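Local coordinates for ornithine cyclodeaminase (Methanocaldococcus jannaschii, PDB 3MGJ), which probably converts ornithine to proline with release of ammonia, using NAD(+) as cofactor, its N-terminal domain alone being present here, at residues A[58-61]-A[62-65]. Residues are numbered along the deposited sequence; the frame is centred on the assembly and turned at random.
Sequences ERHV and DEIL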
loop_
_atom_site.group_PDB
_atom_site.type_symbol
_atom_site.label_atom_id
_atom_site.label_comp_id
_atom_site.label_asym_id
_atom_site.label_seq_id
_atom_site.Cartn_x
_atom_site.Cartn_y
_atom_site.Cartn_z
ATOM N N GLU A 58 -6.464 -1.781 26.359
ATOM C CA GLU A 58 -5.043 -1.568 26.149
ATOM C C GLU A 58 -4.204 -2.814 26.396
ATOM O O GLU A 58 -3.324 -3.136 25.625
ATOM C CB GLU A 58 -4.548 -0.423 27.006
ATOM C CG GLU A 58 -3.127 -0.022 26.710
ATOM C CD GLU A 58 -2.661 1.030 27.673
ATOM O OE1 GLU A 58 -3.553 1.556 28.384
ATOM O OE2 GLU A 58 -1.433 1.317 27.729
ATOM N N ARG A 59 -4.474 -3.518 27.479
ATOM C CA ARG A 59 -3.767 -4.756 27.751
ATOM C C ARG A 59 -3.681 -5.589 26.476
ATOM O O ARG A 59 -2.601 -5.929 25.999
ATOM C CB ARG A 59 -4.516 -5.539 28.827
ATOM C CG ARG A 59 -3.755 -6.737 29.354
ATOM C CD ARG A 59 -4.357 -7.220 30.670
ATOM N NE ARG A 59 -4.543 -6.120 31.617
ATOM C CZ ARG A 59 -3.893 -5.998 32.774
ATOM N NH1 ARG A 59 -3.012 -6.917 33.150
ATOM N NH2 ARG A 59 -4.135 -4.955 33.558
ATOM N N HIS A 60 -4.845 -5.890 25.924
ATOM C CA HIS A 60 -4.958 -6.776 24.790
ATOM C C HIS A 60 -4.331 -6.218 23.505
ATOM O O HIS A 60 -3.624 -6.928 22.785
ATOM C CB HIS A 60 -6.425 -7.104 24.570
ATOM C CG HIS A 60 -6.655 -8.097 23.481
ATOM N ND1 HIS A 60 -6.265 -9.413 23.583
ATOM C CD2 HIS A 60 -7.229 -7.969 22.264
ATOM C CE1 HIS A 60 -6.586 -10.049 22.475
ATOM N NE2 HIS A 60 -7.176 -9.195 21.660
ATOM N N VAL A 61 -4.595 -4.951 23.209
ATOM C CA VAL A 61 -3.961 -4.309 22.071
ATOM C C VAL A 61 -2.438 -4.369 22.185
ATOM O O VAL A 61 -1.731 -4.521 21.190
ATOM C CB VAL A 61 -4.409 -2.851 21.937
ATOM C CG1 VAL A 61 -3.538 -2.111 20.925
ATOM C CG2 VAL A 61 -5.871 -2.789 21.554
ATOM N N ASP A 62 -1.934 -4.256 23.408
ATOM C CA ASP A 62 -0.500 -4.338 23.652
ATOM C C ASP A 62 0.027 -5.717 23.293
ATOM O O ASP A 62 1.149 -5.870 22.816
ATOM C CB ASP A 62 -0.191 -4.025 25.108
ATOM C CG ASP A 62 -0.486 -2.583 25.468
ATOM O OD1 ASP A 62 -0.068 -1.673 24.721
ATOM O OD2 ASP A 62 -1.133 -2.361 26.511
ATOM N N GLU A 63 -0.795 -6.723 23.534
ATOM C CA GLU A 63 -0.474 -8.072 23.145
ATOM C C GLU A 63 -0.311 -8.154 21.652
ATOM O O GLU A 63 0.607 -8.792 21.155
ATOM C CB GLU A 63 -1.618 -8.980 23.538
ATOM C CG GLU A 63 -1.412 -9.720 24.810
ATOM C CD GLU A 63 -2.454 -10.775 24.974
ATOM O OE1 GLU A 63 -3.606 -10.519 24.557
ATOM O OE2 GLU A 63 -2.121 -11.861 25.498
ATOM N N ILE A 64 -1.233 -7.520 20.936
ATOM C CA ILE A 64 -1.240 -7.551 19.486
ATOM C C ILE A 64 -0.032 -6.824 18.974
ATOM O O ILE A 64 0.751 -7.356 18.216
ATOM C CB ILE A 64 -2.506 -6.893 18.918
ATOM C CG1 ILE A 64 -3.750 -7.650 19.394
ATOM C CG2 ILE A 64 -2.450 -6.872 17.411
ATOM C CD1 ILE A 64 -5.057 -7.061 18.949
ATOM N N LEU A 65 0.138 -5.598 19.421
ATOM C CA LEU A 65 1.315 -4.838 19.041
ATOM C C LEU A 65 2.630 -5.586 19.240
ATOM O O LEU A 65 3.528 -5.455 18.423
ATOM C CB LEU A 65 1.343 -3.490 19.755
ATOM C CG LEU A 65 0.200 -2.556 19.378
ATOM C CD1 LEU A 65 0.634 -1.179 19.715
ATOM C CD2 LEU A 65 -0.105 -2.633 17.910
#
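Val61 and Leu65 pack side by side in the first two turns (58-65) of helix 58-74, which lies on the four-stranded antiparallel sheet of this N-terminal Saccharop_dh_N domain; side chains one turn apart meet along it. Alpha-helical i to i+4 backbone bonds join the turns: Glu63 N to Arg59 O (3.2 Å), Ile64 N to His60 O (3.1 Å) and the straightest, Leu65 N to Val61 O (2.8 Å, 176° at the hydrogen). Asp62 N likewise bonds to Glu58 O, whose modelled position is less certain.

Among the charged groups, the carboxylates of Glu58 and Asp62 lie on one flank, their planes steeply inclined, with Glu58 OE2 3.9 Å from Asp62 OD2. Arg4, on strand 2-10 of the sheet, forms a salt bridge to Asp62 OD1 and a long, weak ion pair with Glu58 OE2, and would be expected to ease their repulsion. With the carboxylate of Asp62 replaced by an alanine methyl, Arg4 would probably lose its salt bridge, keep only the weak pair to Glu58 among these two acids, and have a guanidinium freer to turn.

Apolar contact is made on the buried side, with CG1 of Val61 4.1 Å from CG of Leu65; Val61 also reaches Phe2, and Leu65 touches Ile6 and Val53.

The His60 ring gives its NE2 to a hydrogen bond with Met28 O. Ile64 CD1 approaches the ring obliquely, 4.0 Å from His60 NE2. A chi1 of -176° sets CG of His60 anti to its backbone N, beside the carbonyl carbon, which brings ND1 next to Glu63 OE1 for a weak, bent hydrogen bond (3.0 Å, 128°).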